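Local coordinates for cytochrome P450 CYP260B1 (Sorangium cellulosum, PDB 5HIW), which is a cytochrome P450, a mainly helical protein that holds a heme (protoporphyrin IX containing iron) in its core, at residues 131-136 with 228-233; 151-156 with 178-183. One frame throughout, in Å; residues are numbered along the deposited sequence.

From the N terminus, the chain first reaches residues 131-136 on helix 130-140, then runs through helix 147-162, which carries 151-156. It turns back along helix 167-191, where 178-183 meet 151-156 and close contact 2, a short loop of 21 intervening residues. Only at 228-233, beside the heme, does contact 1 close, spanning 91 residues and thus enclosing the whole of contact 2: the two nest and do not cross. Contact 1 ties helix 130-140 to the heme-lining helices; contact 2 joins two successive helices further from the core. Their centres lie about 14 Å apart, and a salt bridge between Arg155 NH1 and Glu231 OE2 links them directly.

Contact 1: residues 131-136 with 228-233; sequences MPMGVT and GSYETT. With HEM (protoporphyrin IX containing Fe), chain B.
Tyr230 reaches out from the heme-lining chain to lie across one turn of helix 130-140. With CG anti to the backbone N (chi1 -161°), CB itself meets nothing of 131-136, and it is the ring that comes close to the helix. Tyr230 CD1 lies 3.3 Å from Thr136 OG1, which is near the ring plane, so the threonine sits at the ring edge. One atom further, Tyr230 CE1 lies 3.6 Å from Pro132 O, obliquely to the ring. At the tip, Met133 CG packs 3.3 Å from Tyr230 OH, while the hydroxyl itself has its polar partner in Asp151 of helix 147-162.

Thr136 OG1 is held from two sides. Thr136 OG1 donates to Pro132 O (2.7 Å), reaching that oxygen from the face opposite Thr136 N, and accepts a hydrogen bond from a water that also donates to Ser229 OG, bridging the segments where no direct hydrogen bond does. Beside this, Pro132 CB rests 3.6 Å from Tyr230 O, and Pro132 CD meets Thr233 CG2 at 4.1 Å.

GSYETT corresponds to the I-helix motif (A/G)Gx(D/E)T, with Ser229 in place of the second glycine, and its geometry fits: Thr232 OG1 donates to Gly228 O, which also accepts from the water bound to the heme iron at 2.3 Å from FE. Ser229 CB approaches HEM CMC. Segment 228-233 lies between helix 130-140 and the heme, with Glu347 of helix 341-358 touching Pro132 and Thr233, and helix 147-162 flanking Met133 and Tyr230.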
loop_
_atom_site.group_PDB
_atom_site.type_symbol
_atom_site.label_atom_id
_atom_site.label_comp_id
_atom_site.label_asym_id
_atom_site.label_seq_id
_atom_site.Cartn_x
_atom_site.Cartn_y
_atom_site.Cartn_z
ATOM N N MET A 131 6.656 -11.836 -3.105
ATOM C CA MET A 131 7.475 -10.664 -3.517
ATOM C C MET A 131 8.004 -9.826 -2.331
ATOM O O MET A 131 9.234 -9.734 -2.136
ATOM C CB MET A 131 6.728 -9.787 -4.566
ATOM C CG MET A 131 6.712 -10.383 -5.934
ATOM S SD MET A 131 8.383 -10.522 -6.626
ATOM C CE MET A 131 8.828 -8.774 -6.614
ATOM N N PRO A 132 7.132 -9.216 -1.541
ATOM C CA PRO A 132 7.626 -8.492 -0.398
ATOM C C PRO A 132 8.312 -9.326 0.692
ATOM O O PRO A 132 9.213 -8.825 1.354
ATOM C CB PRO A 132 6.398 -7.784 0.145
ATOM C CG PRO A 132 5.274 -8.526 -0.421
ATOM C CD PRO A 132 5.699 -8.975 -1.746
ATOM N N MET A 133 7.963 -10.626 0.836
ATOM C CA MET A 133 8.713 -11.461 1.745
ATOM C C MET A 133 10.192 -11.577 1.336
ATOM O O MET A 133 11.055 -11.398 2.211
ATOM C CB MET A 133 8.111 -12.879 1.847
ATOM C CG MET A 133 6.799 -12.860 2.607
ATOM S SD MET A 133 6.144 -14.550 2.883
ATOM C CE MET A 133 7.276 -15.109 4.133
ATOM N N GLY A 134 10.475 -11.811 0.051
ATOM C CA GLY A 134 11.837 -11.818 -0.432
ATOM C C GLY A 134 12.498 -10.446 -0.498
ATOM O O GLY A 134 13.696 -10.229 -0.122
ATOM N N VAL A 135 11.746 -9.460 -0.928
ATOM C CA VAL A 135 12.362 -8.128 -1.158
ATOM C C VAL A 135 12.754 -7.435 0.101
ATOM O O VAL A 135 13.813 -6.799 0.172
ATOM C CB VAL A 135 11.419 -7.240 -2.044
ATOM C CG1 VAL A 135 11.826 -5.740 -1.931
ATOM C CG2 VAL A 135 11.365 -7.732 -3.461
ATOM N N THR A 136 11.949 -7.509 1.163
ATOM C CA THR A 136 12.165 -6.744 2.342
ATOM C C THR A 136 13.455 -7.217 3.039
ATOM O O THR A 136 14.238 -6.401 3.455
ATOM C CB THR A 136 10.990 -6.941 3.370
ATOM O OG1 THR A 136 9.750 -6.599 2.715
ATOM C CG2 THR A 136 11.178 -6.160 4.714
ATOM N N GLY A 228 5.436 0.426 6.292
ATOM C CA GLY A 228 4.714 1.041 5.182
ATOM C C GLY A 228 4.625 0.209 3.929
ATOM O O GLY A 228 3.718 0.439 3.135
ATOM N N SER A 229 5.515 -0.781 3.739
ATOM C CA SER A 229 5.539 -1.563 2.511
ATOM C C SER A 229 5.111 -3.000 2.591
ATOM O O SER A 229 4.784 -3.558 1.546
ATOM C CB SER A 229 6.966 -1.643 1.966
ATOM O OG SER A 229 7.853 -2.258 2.959
ATOM N N TYR A 230 5.151 -3.613 3.776
ATOM C CA TYR A 230 5.214 -5.107 3.811
ATOM C C TYR A 230 3.916 -5.723 3.366
ATOM O O TYR A 230 3.937 -6.676 2.525
ATOM C CB TYR A 230 5.507 -5.618 5.195
ATOM C CG TYR A 230 6.013 -7.018 5.193
ATOM C CD1 TYR A 230 7.287 -7.323 4.721
ATOM C CD2 TYR A 230 5.199 -8.045 5.648
ATOM C CE1 TYR A 230 7.732 -8.623 4.677
ATOM C CE2 TYR A 230 5.673 -9.352 5.720
ATOM C CZ TYR A 230 6.914 -9.637 5.237
ATOM O OH TYR A 230 7.328 -10.924 5.247
ATOM N N GLU A 231 2.849 -5.184 3.898
ATOM C CA GLU A 231 1.490 -5.575 3.429
ATOM C C GLU A 231 0.878 -4.797 2.256
ATOM O O GLU A 231 0.259 -5.396 1.366
ATOM C CB GLU A 231 0.515 -5.674 4.565
ATOM C CG GLU A 231 0.850 -6.952 5.363
ATOM C CD GLU A 231 -0.190 -7.299 6.448
ATOM O OE1 GLU A 231 -1.361 -6.889 6.266
ATOM O OE2 GLU A 231 0.177 -7.973 7.488
ATOM N N THR A 232 1.144 -3.516 2.204
ATOM C CA THR A 232 0.663 -2.672 1.092
ATOM C C THR A 232 1.099 -3.266 -0.211
ATOM O O THR A 232 0.317 -3.338 -1.166
ATOM C CB THR A 232 1.141 -1.204 1.219
ATOM O OG1 THR A 232 2.578 -1.200 1.374
ATOM C CG2 THR A 232 0.491 -0.456 2.434
ATOM N N THR A 233 2.396 -3.651 -0.332
ATOM C CA THR A 233 2.888 -4.171 -1.544
ATOM C C THR A 233 2.081 -5.367 -2.044
ATOM O O THR A 233 1.824 -5.479 -3.245
ATOM C CB THR A 233 4.405 -4.591 -1.393
ATOM O OG1 THR A 233 5.170 -3.439 -1.028
ATOM C CG2 THR A 233 4.882 -5.110 -2.707
HETATM C CHA HEM B . 2.246 7.029 3.209
HETATM C CHB HEM B . -0.259 3.959 0.391
HETATM C CHC HEM B . 3.765 1.504 -0.513
HETATM C CHD HEM B . 5.917 3.954 2.996
HETATM C C1A HEM B . 1.233 6.472 2.481
HETATM C C2A HEM B . -0.100 6.957 2.396
HETATM C C3A HEM B . -0.798 6.116 1.570
HETATM C C4A HEM B . 0.081 5.034 1.240
HETATM C CMA HEM B . -2.291 6.241 1.201
HETATM C CAA HEM B . -0.617 8.267 2.981
HETATM C CBA HEM B . -0.928 8.082 4.475
HETATM C CGA HEM B . -1.677 9.235 5.049
HETATM O O1A HEM B . -1.734 10.338 4.412
HETATM O O2A HEM B . -2.404 9.053 6.057
HETATM C C1B HEM B . 0.582 3.012 -0.053
HETATM C C2B HEM B . 0.192 2.040 -1.038
HETATM C C3B HEM B . 1.360 1.351 -1.302
HETATM C C4B HEM B . 2.427 1.886 -0.454
HETATM C CMB HEM B . -1.182 1.730 -1.658
HETATM C CAB HEM B . 1.376 0.234 -2.216
HETATM C CBB HEM B . 2.253 -0.700 -2.374
HETATM C C1C HEM B . 4.733 1.966 0.376
HETATM C C2C HEM B . 6.074 1.463 0.372
HETATM C C3C HEM B . 6.674 2.162 1.382
HETATM C C4C HEM B . 5.717 3.019 2.003
HETATM C CMC HEM B . 6.509 0.399 -0.608
HETATM C CAC HEM B . 8.078 2.081 1.828
HETATM C CBC HEM B . 9.040 1.755 0.977
HETATM C C1D HEM B . 5.047 4.993 3.304
HETATM C C2D HEM B . 5.455 6.011 4.307
HETATM C C3D HEM B . 4.441 6.864 4.381
HETATM C C4D HEM B . 3.448 6.385 3.407
HETATM C CMD HEM B . 6.712 6.034 5.155
HETATM C CAD HEM B . 4.347 8.159 5.205
HETATM C CBD HEM B . 4.814 9.306 4.329
HETATM C CGD HEM B . 4.801 10.657 5.056
HETATM O O1D HEM B . 4.083 10.870 6.081
HETATM O O2D HEM B . 5.513 11.628 4.631
HETATM N NA HEM B . 1.317 5.281 1.728
HETATM N NB HEM B . 1.919 2.956 0.147
HETATM N NC HEM B . 4.539 2.914 1.281
HETATM N ND HEM B . 3.814 5.249 2.802
HETATM FE FE HEM B . 2.903 4.153 1.483
HETATM O O HOH W 1 9.396 -3.900 1.345
HETATM O O HOH W 2 2.171 2.824 3.204
#

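Contact 2: residues 151-156 with 178-183; sequences DALIRK and AAMEAQ
Leu153 lays its CD1 branch over the bent side chain of Met180, 4.0 Å from both Met180 CG and Met180 SD. This pairs two successive helices of the P450 fold, 147-162 and 167-191, the F and G helices by order in the chain. Their local N-to-C directions make an angle of 129°, and the axes approach to 10.3 Å, a separation filled mainly by side chains.

The Leu153 CG lies anti to the carbonyl carbon (chi1 -69°), and CD1 sits between Ala179 and Gln183, residues one turn apart on the other helix: Leu153 CD1 meets Ala179 CB at 4.0 Å and Gln183 NE2 at 4.1 Å. The latter is a van der Waals contact with a methyl; the polar partner of Gln183 NE2 is Asn150 OD1. Ile154 adds a looser touch, its CG1 4.3 Å from Met180 SD, and also touches Ile226 of helix 218-229 and Tyr230; Leu223 of that helix touches Met180.

On another side of helix 147-162, Arg155 grips Asp151 one turn back with two nitrogens, side-on. NH2 donates to Asp151 OD1 on its syn lone pair, whereas Arg155 NE meets Asp151 OD2 at 2.7 Å, nearly in the guanidinium plane, with an N-H...O angle of 161°.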
loop_
_atom_site.group_PDB
_atom_site.type_symbol
_atom_site.label_atom_id
_atom_site.label_comp_id
_atom_site.label_asym_id
_atom_site.label_seq_id
_atom_site.Cartn_x
_atom_site.Cartn_y
_atom_site.Cartn_z
ATOM N N ASP A 151 8.468 -12.459 9.062
ATOM C CA ASP A 151 7.103 -12.315 8.577
ATOM C C ASP A 151 6.115 -12.274 9.755
ATOM O O ASP A 151 5.294 -11.376 9.867
ATOM C CB ASP A 151 6.774 -13.430 7.604
ATOM C CG ASP A 151 5.413 -13.204 6.895
ATOM O OD1 ASP A 151 5.403 -12.431 5.873
ATOM O OD2 ASP A 151 4.381 -13.708 7.443
ATOM N N ALA A 152 6.196 -13.249 10.654
ATOM C CA ALA A 152 5.351 -13.235 11.819
ATOM C C ALA A 152 5.536 -12.041 12.751
ATOM O O ALA A 152 4.537 -11.475 13.192
ATOM C CB ALA A 152 5.439 -14.535 12.590
ATOM N N LEU A 153 6.780 -11.607 12.969
ATOM C CA LEU A 153 7.049 -10.403 13.721
ATOM C C LEU A 153 6.415 -9.141 13.085
ATOM O O LEU A 153 5.740 -8.366 13.725
ATOM C CB LEU A 153 8.529 -10.223 13.968
ATOM C CG LEU A 153 9.302 -11.150 14.892
ATOM C CD1 LEU A 153 10.747 -10.775 14.830
ATOM C CD2 LEU A 153 8.772 -11.174 16.326
ATOM N N ILE A 154 6.626 -8.964 11.809
ATOM C CA ILE A 154 6.051 -7.821 11.118
ATOM C C ILE A 154 4.519 -7.817 11.132
ATOM O O ILE A 154 3.893 -6.803 11.345
ATOM C CB ILE A 154 6.630 -7.757 9.700
ATOM C CG1 ILE A 154 8.148 -7.524 9.750
ATOM C CG2 ILE A 154 6.013 -6.586 8.946
ATOM C CD1 ILE A 154 8.863 -7.818 8.430
ATOM N N ARG A 155 3.907 -8.961 10.853
ATOM C CA ARG A 155 2.432 -9.108 10.959
ATOM C C ARG A 155 1.923 -8.745 12.347
ATOM O O ARG A 155 0.911 -8.034 12.474
ATOM C CB ARG A 155 1.977 -10.496 10.418
ATOM C CG ARG A 155 2.200 -10.551 8.875
ATOM C CD ARG A 155 1.606 -11.780 8.211
ATOM N NE ARG A 155 2.320 -11.985 6.955
ATOM C CZ ARG A 155 2.130 -11.311 5.812
ATOM N NH1 ARG A 155 1.223 -10.355 5.771
ATOM N NH2 ARG A 155 2.906 -11.537 4.725
ATOM N N LYS A 156 2.666 -9.089 13.371
ATOM C CA LYS A 156 2.282 -8.730 14.725
ATOM C C LYS A 156 2.389 -7.215 14.915
ATOM O O LYS A 156 1.491 -6.631 15.553
ATOM C CB LYS A 156 3.113 -9.419 15.794
ATOM C CG LYS A 156 2.774 -10.876 16.059
ATOM C CD LYS A 156 3.519 -11.478 17.231
ATOM C CE LYS A 156 4.784 -12.220 16.839
ATOM N NZ LYS A 156 5.347 -12.759 18.123
ATOM N N ALA A 178 10.680 -4.782 19.250
ATOM C CA ALA A 178 11.959 -4.828 19.890
ATOM C C ALA A 178 12.822 -5.977 19.366
ATOM O O ALA A 178 14.013 -5.808 19.277
ATOM C CB ALA A 178 11.797 -4.862 21.397
ATOM N N ALA A 179 12.276 -7.112 18.934
ATOM C CA ALA A 179 13.108 -8.155 18.361
ATOM C C ALA A 179 13.635 -7.746 16.971
ATOM O O ALA A 179 14.768 -8.060 16.554
ATOM C CB ALA A 179 12.337 -9.433 18.226
ATOM N N MET A 180 12.773 -7.066 16.230
ATOM C CA MET A 180 13.195 -6.607 14.907
ATOM C C MET A 180 14.291 -5.550 15.090
ATOM O O MET A 180 15.276 -5.533 14.370
ATOM C CB MET A 180 12.018 -5.983 14.164
ATOM C CG MET A 180 11.036 -6.999 13.598
ATOM S SD MET A 180 11.627 -7.931 12.193
ATOM C CE MET A 180 12.935 -6.791 11.648
ATOM N N GLU A 181 14.062 -4.664 16.047
ATOM C CA GLU A 181 15.017 -3.593 16.380
ATOM C C GLU A 181 16.402 -4.162 16.704
ATOM O O GLU A 181 17.420 -3.697 16.190
ATOM C CB GLU A 181 14.445 -2.760 17.541
ATOM C CG GLU A 181 14.645 -1.258 17.428
ATOM C CD GLU A 181 14.199 -0.531 18.693
ATOM O OE1 GLU A 181 14.414 -1.074 19.811
ATOM O OE2 GLU A 181 13.647 0.573 18.570
ATOM N N ALA A 182 16.435 -5.263 17.447
ATOM C CA ALA A 182 17.700 -5.880 17.796
ATOM C C ALA A 182 18.418 -6.489 16.603
ATOM O O ALA A 182 19.633 -6.380 16.474
ATOM C CB ALA A 182 17.468 -6.927 18.870
ATOM N N GLN A 183 17.689 -7.147 15.700
ATOM C CA GLN A 183 18.293 -7.613 14.481
ATOM C C GLN A 183 18.836 -6.422 13.640
ATOM O O GLN A 183 19.881 -6.503 13.012
ATOM C CB GLN A 183 17.275 -8.345 13.574
ATOM C CG GLN A 183 16.863 -9.682 14.107
ATOM C CD GLN A 183 15.845 -10.324 13.209
ATOM O OE1 GLN A 183 16.162 -10.776 12.116
ATOM N NE2 GLN A 183 14.666 -10.511 13.755
#